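Local structure of probable zinc protease PqqL (Escherichia coli, 6OFT) at residues 60-65 with 128-133; 65-70 with 117-122; 133-138 with 179-184. The protein is probably a zinc-dependent metalloendopeptidase of the M16 family, a periplasmic protease of which this chain is the first half. All coordinates share one frame; numbering follows the deposited sequence.

The centres of all three contacts lie about 28 to 30 Å from the centre of the chain. Contacts 1 and 3 sit beside the predicted zinc ligands (Asn62 next to Glu134 and His58; Glu134 within 133-138); contact 2 lies away from them. Contacts 1 and 2 hold the loop between helices 52-59 and 71-77, against helices 128-144 and 107-122, with Lys65 common to both. Contact 3 ties helix 128-144 to the junction of helices 175-180 and 183-193. Contacts 1 and 3 are surface contacts, close polar packing and an arginine gripping a main-chain carbonyl; partly buried contact 2 has a single carboxylate, that of Glu119, gripped by a lysine, a hydroxyl and a main-chain N-H.

Contact 1 (60-65 with 128-133); sequences MFNGTK and KLEVDA
Asn62 and Glu130 cross at a slant near the inverted HxxEH zinc motif of the M16 family, where the loop leaving helix 52-59 meets the first turns of helix 128-144. The tight part is the carbonyl of Asn62 set against the aliphatic stem of Glu130: Asn62 O lies 3.2 Å from Glu130 CG, and Asn62 CB comes within 4.0 Å of Glu130 CB. The glutamate chain is bent at its second torsion (chi2 -67°), which folds the carboxylate back over the loop instead of sending it straight out. Amide and carboxylate planes are only 24° apart. Their oxygens nevertheless offer each other no proton, so this pair is held by packing, and on the Asn62 side by the bonds of its amide nitrogen; Glu130 also packs on Met59. Asn62 ND2 donates to the main-chain O of His58 and, weakly, to Glu134 OE2, His58 and Glu134 both being predicted zinc ligands. The bond to His58 O probably sets the amide's rotation, with OD1 turned to Glu130. On the inward face of the helix, Val131 turns away from the loop and packs on Phe55, Met59, Pro183 and Leu186. Next in the loop comes Gly63, with phi at 143°, where a side chain would jam against Asn62 O, the same oxygen that faces Glu130. The looser side of the contact is at the polar ends of these two partly exposed residues, where two acceptors face each other, Asn62 OD1 and Glu130 OE1, 3.2 Å apart.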
loop_
_atom_site.group_PDB
_atom_site.type_symbol
_atom_site.label_atom_id
_atom_site.label_comp_id
_atom_site.label_asym_id
_atom_site.label_seq_id
_atom_site.Cartn_x
_atom_site.Cartn_y
_atom_site.Cartn_z
ATOM N N MET A 60 1.266 9.743 21.296
ATOM C CA MET A 60 2.340 8.881 21.814
ATOM C C MET A 60 3.621 9.674 22.066
ATOM O O MET A 60 4.420 9.325 22.939
ATOM C CB MET A 60 2.611 7.685 20.872
ATOM C CG MET A 60 1.463 6.676 20.797
ATOM S SD MET A 60 0.851 6.030 22.377
ATOM C CE MET A 60 -0.657 6.955 22.512
ATOM N N PHE A 61 3.775 10.780 21.343
ATOM C CA PHE A 61 4.936 11.658 21.443
ATOM C C PHE A 61 4.684 12.835 22.381
ATOM O O PHE A 61 5.517 13.742 22.440
ATOM C CB PHE A 61 5.340 12.145 20.032
ATOM C CG PHE A 61 5.603 10.999 19.082
ATOM C CD1 PHE A 61 6.846 10.374 19.047
ATOM C CD2 PHE A 61 4.602 10.527 18.240
ATOM C CE1 PHE A 61 7.085 9.311 18.172
ATOM C CE2 PHE A 61 4.836 9.447 17.389
ATOM C CZ PHE A 61 6.077 8.851 17.358
ATOM N N ASN A 62 3.567 12.826 23.133
ATOM C CA ASN A 62 3.258 13.956 24.001
ATOM C C ASN A 62 2.971 13.594 25.472
ATOM O O ASN A 62 2.394 14.400 26.198
ATOM C CB ASN A 62 2.118 14.799 23.393
ATOM C CG ASN A 62 2.565 15.509 22.142
ATOM O OD1 ASN A 62 3.259 16.534 22.189
ATOM N ND2 ASN A 62 2.216 14.956 20.994
ATOM N N GLY A 63 3.436 12.438 25.916
ATOM C CA GLY A 63 3.292 12.056 27.311
ATOM C C GLY A 63 3.021 10.602 27.617
ATOM O O GLY A 63 2.048 10.017 27.140
ATOM N N THR A 64 3.877 10.027 28.454
ATOM C CA THR A 64 3.725 8.664 28.978
ATOM C C THR A 64 3.938 8.795 30.488
ATOM O O THR A 64 4.304 9.880 30.951
ATOM C CB THR A 64 4.685 7.626 28.333
ATOM O OG1 THR A 64 6.011 7.785 28.842
ATOM C CG2 THR A 64 4.665 7.621 26.789
ATOM N N LYS A 65 3.712 7.707 31.241
ATOM C CA LYS A 65 3.869 7.642 32.692
ATOM C C LYS A 65 5.273 8.096 33.142
ATOM O O LYS A 65 5.363 8.951 34.017
ATOM C CB LYS A 65 3.543 6.213 33.188
ATOM C CG LYS A 65 3.783 5.985 34.685
ATOM C CD LYS A 65 3.618 4.518 35.110
ATOM C CE LYS A 65 4.791 3.622 34.765
ATOM N NZ LYS A 65 4.639 2.993 33.424
ATOM N N LYS A 128 -4.511 16.755 29.340
ATOM C CA LYS A 128 -5.436 17.758 28.791
ATOM C C LYS A 128 -4.718 18.818 27.952
ATOM O O LYS A 128 -5.093 19.044 26.802
ATOM C CB LYS A 128 -6.227 18.435 29.927
ATOM C CG LYS A 128 -7.503 19.116 29.465
ATOM C CD LYS A 128 -7.628 20.526 30.009
ATOM C CE LYS A 128 -8.978 21.132 29.701
ATOM N NZ LYS A 128 -9.187 21.365 28.244
ATOM N N LEU A 129 -3.671 19.442 28.534
ATOM C CA LEU A 129 -2.884 20.488 27.892
ATOM C C LEU A 129 -2.216 20.006 26.611
ATOM O O LEU A 129 -2.226 20.743 25.626
ATOM C CB LEU A 129 -1.872 21.105 28.873
ATOM C CG LEU A 129 -2.429 22.134 29.880
ATOM C CD1 LEU A 129 -1.491 22.296 31.075
ATOM C CD2 LEU A 129 -2.682 23.488 29.227
ATOM N N GLU A 130 -1.709 18.753 26.603
ATOM C CA GLU A 130 -1.060 18.128 25.436
ATOM C C GLU A 130 -2.041 17.804 24.335
ATOM O O GLU A 130 -1.715 18.000 23.161
ATOM C CB GLU A 130 -0.244 16.874 25.828
ATOM C CG GLU A 130 0.977 17.185 26.681
ATOM C CD GLU A 130 2.108 17.971 26.044
ATOM O OE1 GLU A 130 2.157 18.086 24.797
ATOM O OE2 GLU A 130 2.960 18.473 26.809
ATOM N N VAL A 131 -3.227 17.281 24.703
ATOM C CA VAL A 131 -4.318 16.972 23.767
ATOM C C VAL A 131 -4.720 18.287 23.047
ATOM O O VAL A 131 -4.730 18.319 21.823
ATOM C CB VAL A 131 -5.518 16.277 24.483
ATOM C CG1 VAL A 131 -6.748 16.209 23.585
ATOM C CG2 VAL A 131 -5.133 14.877 24.974
ATOM N N ASP A 132 -4.970 19.368 23.814
ATOM C CA ASP A 132 -5.321 20.697 23.299
ATOM C C ASP A 132 -4.274 21.232 22.327
ATOM O O ASP A 132 -4.640 21.791 21.288
ATOM C CB ASP A 132 -5.566 21.685 24.449
ATOM C CG ASP A 132 -6.817 21.406 25.275
ATOM O OD1 ASP A 132 -7.702 20.655 24.791
ATOM O OD2 ASP A 132 -6.918 21.948 26.393
ATOM N N ALA A 133 -2.981 20.993 22.624
ATOM C CA ALA A 133 -1.882 21.399 21.756
ATOM C C ALA A 133 -1.923 20.631 20.445
ATOM O O ALA A 133 -1.752 21.244 19.393
ATOM C CB ALA A 133 -0.544 21.188 22.449
#

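Contact 2 (65-70 with 117-122); sequences KTWPGN and FSEWSN
Glu119 reaches out from helix 107-122 and meets Lys65, Thr66 and Trp67, each crossing it at about a right angle. This buried helix carboxylate holds the loop that follows the HxxEH helix 52-59 of the M16 domain. Its chain bends at the second torsion (chi2 -132°), presenting both oxygens to the loop. OE1 takes the main-chain N-H of Thr66 on its syn lone pair, in a nearly straight bond of 3.0 Å from Thr66 N to Glu119 OE1; Thr64 OG1 adds a further bond to OE1. OE2 is gripped twice, from opposite faces of the carboxylate plane: Thr66 OG1 donates to Glu119 OE2 at 2.7 Å, and Lys65 NZ forms a salt bridge to Glu119 OE2 at 2.9 Å. The lysine begins extended and then curls at its last two torsions (chi3 78°, chi4 also bent), which brings the ammonium back over the oxygen. The CZ3 end of the Trp67 ring lies against the stem, 3.6 Å from Glu119 CG, with ring and carboxylate planes 66° apart, while Thr66 CB rests over one face of the indole, toward its rim. With an alanine in place of Glu119, the Lys65 ammonium would probably lose its counter-charge, and the N-H and hydroxyl of Thr66 their acceptors. Trp67 packs between helix 71-77, at Val72 and Thr75, and helix 107-122, at Gln112 and Ile116; Phe117 turns away from the loop to strand 31-38.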
loop_
_atom_site.group_PDB
_atom_site.type_symbol
_atom_site.label_atom_id
_atom_site.label_comp_id
_atom_site.label_asym_id
_atom_site.label_seq_id
_atom_site.Cartn_x
_atom_site.Cartn_y
_atom_site.Cartn_z
ATOM N N LYS A 65 3.712 7.707 31.241
ATOM C CA LYS A 65 3.869 7.642 32.692
ATOM C C LYS A 65 5.273 8.096 33.142
ATOM O O LYS A 65 5.363 8.951 34.017
ATOM C CB LYS A 65 3.543 6.213 33.188
ATOM C CG LYS A 65 3.783 5.985 34.685
ATOM C CD LYS A 65 3.618 4.518 35.110
ATOM C CE LYS A 65 4.791 3.622 34.765
ATOM N NZ LYS A 65 4.639 2.993 33.424
ATOM N N THR A 66 6.343 7.549 32.547
ATOM C CA THR A 66 7.727 7.910 32.903
ATOM C C THR A 66 8.198 9.196 32.198
ATOM O O THR A 66 9.014 9.940 32.752
ATOM C CB THR A 66 8.672 6.722 32.661
ATOM O OG1 THR A 66 8.067 5.542 33.188
ATOM C CG2 THR A 66 10.061 6.911 33.306
ATOM N N TRP A 67 7.692 9.448 30.979
ATOM C CA TRP A 67 8.089 10.591 30.163
ATOM C C TRP A 67 6.916 11.559 29.851
ATOM O O TRP A 67 6.422 11.577 28.720
ATOM C CB TRP A 67 8.813 10.104 28.885
ATOM C CG TRP A 67 10.024 9.257 29.163
ATOM C CD1 TRP A 67 11.248 9.688 29.584
ATOM C CD2 TRP A 67 10.104 7.825 29.096
ATOM N NE1 TRP A 67 12.079 8.613 29.808
ATOM C CE2 TRP A 67 11.402 7.457 29.522
ATOM C CE3 TRP A 67 9.188 6.807 28.761
ATOM C CZ2 TRP A 67 11.818 6.121 29.583
ATOM C CZ3 TRP A 67 9.601 5.489 28.825
ATOM C CH2 TRP A 67 10.898 5.154 29.239
ATOM N N PRO A 68 6.454 12.385 30.824
ATOM C CA PRO A 68 5.349 13.313 30.518
ATOM C C PRO A 68 5.774 14.447 29.586
ATOM O O PRO A 68 6.966 14.645 29.379
ATOM C CB PRO A 68 4.931 13.830 31.896
ATOM C CG PRO A 68 6.172 13.708 32.732
ATOM C CD PRO A 68 6.898 12.517 32.232
ATOM N N GLY A 69 4.801 15.160 29.024
ATOM C CA GLY A 69 5.036 16.282 28.118
ATOM C C GLY A 69 5.959 15.960 26.954
ATOM O O GLY A 69 5.742 14.987 26.231
ATOM N N ASN A 70 7.028 16.747 26.814
ATOM C CA ASN A 70 8.028 16.603 25.756
ATOM C C ASN A 70 9.208 15.651 26.102
ATOM O O ASN A 70 10.174 15.570 25.332
ATOM C CB ASN A 70 8.559 17.995 25.382
ATOM C CG ASN A 70 9.176 18.050 24.009
ATOM O OD1 ASN A 70 8.615 17.553 23.031
ATOM N ND2 ASN A 70 10.356 18.645 23.913
ATOM N N PHE A 117 9.053 2.045 23.836
ATOM C CA PHE A 117 8.063 1.204 23.140
ATOM C C PHE A 117 7.107 0.539 24.133
ATOM O O PHE A 117 5.906 0.458 23.869
ATOM C CB PHE A 117 8.727 0.145 22.238
ATOM C CG PHE A 117 9.075 0.603 20.834
ATOM C CD1 PHE A 117 8.079 0.882 19.908
ATOM C CD2 PHE A 117 10.402 0.688 20.421
ATOM C CE1 PHE A 117 8.401 1.259 18.599
ATOM C CE2 PHE A 117 10.722 1.054 19.109
ATOM C CZ PHE A 117 9.720 1.342 18.208
ATOM N N SER A 118 7.642 0.077 25.281
ATOM C CA SER A 118 6.855 -0.545 26.345
ATOM C C SER A 118 5.751 0.409 26.885
ATOM O O SER A 118 4.619 -0.023 27.094
ATOM C CB SER A 118 7.768 -0.997 27.475
ATOM O OG SER A 118 7.056 -1.819 28.377
ATOM N N GLU A 119 6.073 1.702 27.034
ATOM C CA GLU A 119 5.146 2.731 27.490
ATOM C C GLU A 119 4.190 3.204 26.407
ATOM O O GLU A 119 3.079 3.601 26.727
ATOM C CB GLU A 119 5.888 3.908 28.133
ATOM C CG GLU A 119 6.710 3.443 29.322
ATOM C CD GLU A 119 6.550 4.281 30.567
ATOM O OE1 GLU A 119 6.141 5.461 30.459
ATOM O OE2 GLU A 119 6.838 3.746 31.660
ATOM N N TRP A 120 4.590 3.153 25.123
ATOM C CA TRP A 120 3.643 3.515 24.072
ATOM C C TRP A 120 2.540 2.438 24.041
ATOM O O TRP A 120 1.388 2.752 23.756
ATOM C CB TRP A 120 4.350 3.585 22.710
ATOM C CG TRP A 120 5.143 4.838 22.474
ATOM C CD1 TRP A 120 5.024 6.030 23.132
ATOM C CD2 TRP A 120 6.158 5.024 21.482
ATOM N NE1 TRP A 120 5.890 6.957 22.593
ATOM C CE2 TRP A 120 6.586 6.370 21.564
ATOM C CE3 TRP A 120 6.733 4.187 20.501
ATOM C CZ2 TRP A 120 7.565 6.898 20.715
ATOM C CZ3 TRP A 120 7.701 4.715 19.657
ATOM C CH2 TRP A 120 8.100 6.057 19.762
ATOM N N SER A 121 2.909 1.173 24.363
ATOM C CA SER A 121 2.009 0.022 24.380
ATOM C C SER A 121 0.819 0.126 25.348
ATOM O O SER A 121 -0.261 -0.346 24.990
ATOM C CB SER A 121 2.783 -1.264 24.647
ATOM O OG SER A 121 3.682 -1.529 23.582
ATOM N N ASN A 122 1.013 0.700 26.565
ATOM C CA ASN A 122 -0.045 0.789 27.592
ATOM C C ASN A 122 0.086 1.951 28.613
ATOM O O ASN A 122 -0.720 2.007 29.546
ATOM C CB ASN A 122 -0.136 -0.558 28.356
ATOM C CG ASN A 122 0.983 -0.805 29.349
ATOM O OD1 ASN A 122 2.071 -0.206 29.296
ATOM N ND2 ASN A 122 0.729 -1.685 30.301
#

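Contact 3 (133-138 with 179-184); sequences AERGVI and ATVTPA
Arg135 grips the main-chain carbonyl of Val181 end-on with both terminal nitrogens: NH1 donates to Val181 O at 2.9 Å, and NH2 donates to Val181 O at 2.8 Å. The oxygen sits only 7° out of the guanidinium plane, so both N-H groups converge on one atom, and each bond is noticeably bent, at 139° and 147°. From NH1 the approach lies in the carbonyl plane, on a lone pair; NH2 comes in tilted from it. An extended chain from CG to NE carries the group from helix 128-144 to the turn. Two further partners fix its rotation: Asp132 OD1 pairs with NE in a salt bridge, one turn back on the same helix, and Val178 O accepts from NH1.

Around this grip the packing is lighter. Ala179 O lies over one face of the guanidinium, 3.2 Å from Arg135 NH1 but at too poor an angle to bond. With those of Val178 and Val181, the three carbonyls gather at the positive group, at and just beyond the C-terminal end of helix 175-180, which would probably favour the charge. Val181 CG1 approaches Arg135 NH1 at 4.0 Å, and the Val181 side chain also touches Phe55. Pro183 CD stands 4.5 Å from Arg135 NH2, near the guanidinium plane.

Val181 is the first residue to leave helix 175-180, and Thr182 is the N-cap of helix 183-193: its side chain caps a backbone N in the first turn, and its own N-H donates to Gln185 OE1, the reciprocal pattern of a capping box. One arginine thus binds helix 128-144 to a helix-to-helix turn. Its neighbour Glu134, hydrogen-bonded to His58, is the predicted third zinc ligand, consistent with the HxxEH site of M16 peptidases completed by a glutamate from a later helix.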
loop_
_atom_site.group_PDB
_atom_site.type_symbol
_atom_site.label_atom_id
_atom_site.label_comp_id
_atom_site.label_asym_id
_atom_site.label_seq_id
_atom_site.Cartn_x
_atom_site.Cartn_y
_atom_site.Cartn_z
ATOM N N ALA A 133 -2.981 20.993 22.624
ATOM C CA ALA A 133 -1.882 21.399 21.756
ATOM C C ALA A 133 -1.923 20.631 20.445
ATOM O O ALA A 133 -1.752 21.244 19.393
ATOM C CB ALA A 133 -0.544 21.188 22.449
ATOM N N GLU A 134 -2.219 19.311 20.489
ATOM C CA GLU A 134 -2.272 18.497 19.278
ATOM C C GLU A 134 -3.469 18.800 18.364
ATOM O O GLU A 134 -3.380 18.510 17.170
ATOM C CB GLU A 134 -2.188 16.988 19.588
ATOM C CG GLU A 134 -0.781 16.491 19.847
ATOM C CD GLU A 134 0.277 16.790 18.804
ATOM O OE1 GLU A 134 0.095 16.406 17.625
ATOM O OE2 GLU A 134 1.305 17.396 19.180
ATOM N N ARG A 135 -4.571 19.380 18.895
ATOM C CA ARG A 135 -5.734 19.733 18.054
ATOM C C ARG A 135 -5.303 20.711 16.946
ATOM O O ARG A 135 -5.571 20.457 15.772
ATOM C CB ARG A 135 -6.878 20.335 18.871
ATOM C CG ARG A 135 -7.258 19.553 20.111
ATOM C CD ARG A 135 -8.339 20.286 20.876
ATOM N NE ARG A 135 -8.666 19.624 22.135
ATOM C CZ ARG A 135 -9.473 18.572 22.250
ATOM N NH1 ARG A 135 -10.035 18.036 21.172
ATOM N NH2 ARG A 135 -9.711 18.039 23.441
ATOM N N GLY A 136 -4.561 21.756 17.330
ATOM C CA GLY A 136 -4.016 22.752 16.410
ATOM C C GLY A 136 -3.070 22.169 15.380
ATOM O O GLY A 136 -3.119 22.557 14.209
ATOM N N VAL A 137 -2.227 21.204 15.809
ATOM C CA VAL A 137 -1.243 20.471 14.996
ATOM C C VAL A 137 -1.933 19.714 13.867
ATOM O O VAL A 137 -1.582 19.902 12.697
ATOM C CB VAL A 137 -0.351 19.533 15.876
ATOM C CG1 VAL A 137 0.473 18.548 15.034
ATOM C CG2 VAL A 137 0.554 20.341 16.785
ATOM N N ILE A 138 -2.919 18.870 14.224
ATOM C CA ILE A 138 -3.677 18.039 13.285
ATOM C C ILE A 138 -4.470 18.908 12.296
ATOM O O ILE A 138 -4.446 18.614 11.101
ATOM C CB ILE A 138 -4.530 16.971 14.038
ATOM C CG1 ILE A 138 -3.588 16.008 14.817
ATOM C CG2 ILE A 138 -5.453 16.182 13.075
ATOM C CD1 ILE A 138 -4.214 15.266 15.981
ATOM N N ALA A 179 -11.339 18.882 17.101
ATOM C CA ALA A 179 -11.575 20.028 17.981
ATOM C C ALA A 179 -12.295 19.698 19.298
ATOM O O ALA A 179 -12.024 20.360 20.298
ATOM C CB ALA A 179 -12.357 21.105 17.229
ATOM N N THR A 180 -13.213 18.693 19.299
ATOM C CA THR A 180 -14.082 18.361 20.442
ATOM C C THR A 180 -13.786 17.058 21.212
ATOM O O THR A 180 -14.223 16.938 22.362
ATOM C CB THR A 180 -15.541 18.322 19.982
ATOM O OG1 THR A 180 -15.682 17.316 18.983
ATOM C CG2 THR A 180 -16.042 19.672 19.462
ATOM N N VAL A 181 -13.099 16.082 20.592
ATOM C CA VAL A 181 -12.779 14.791 21.229
ATOM C C VAL A 181 -12.068 15.008 22.581
ATOM O O VAL A 181 -11.122 15.788 22.674
ATOM C CB VAL A 181 -12.032 13.809 20.273
ATOM C CG1 VAL A 181 -10.599 14.249 19.989
ATOM C CG2 VAL A 181 -12.086 12.373 20.784
ATOM N N THR A 182 -12.602 14.397 23.638
ATOM C CA THR A 182 -12.051 14.582 24.984
ATOM C C THR A 182 -10.835 13.693 25.205
ATOM O O THR A 182 -10.768 12.619 24.595
ATOM C CB THR A 182 -13.119 14.321 26.080
ATOM O OG1 THR A 182 -13.374 12.918 26.190
ATOM C CG2 THR A 182 -14.418 15.114 25.874
ATOM N N PRO A 183 -9.930 14.041 26.163
ATOM C CA PRO A 183 -8.814 13.130 26.483
ATOM C C PRO A 183 -9.304 11.747 26.930
ATOM O O PRO A 183 -8.646 10.761 26.636
ATOM C CB PRO A 183 -8.077 13.861 27.605
ATOM C CG PRO A 183 -8.407 15.303 27.386
ATOM C CD PRO A 183 -9.853 15.271 26.979
ATOM N N ALA A 184 -10.480 11.674 27.591
ATOM C CA ALA A 184 -11.076 10.414 28.050
ATOM C C ALA A 184 -11.528 9.566 26.857
ATOM O O ALA A 184 -11.357 8.354 26.890
ATOM C CB ALA A 184 -12.240 10.681 28.998
#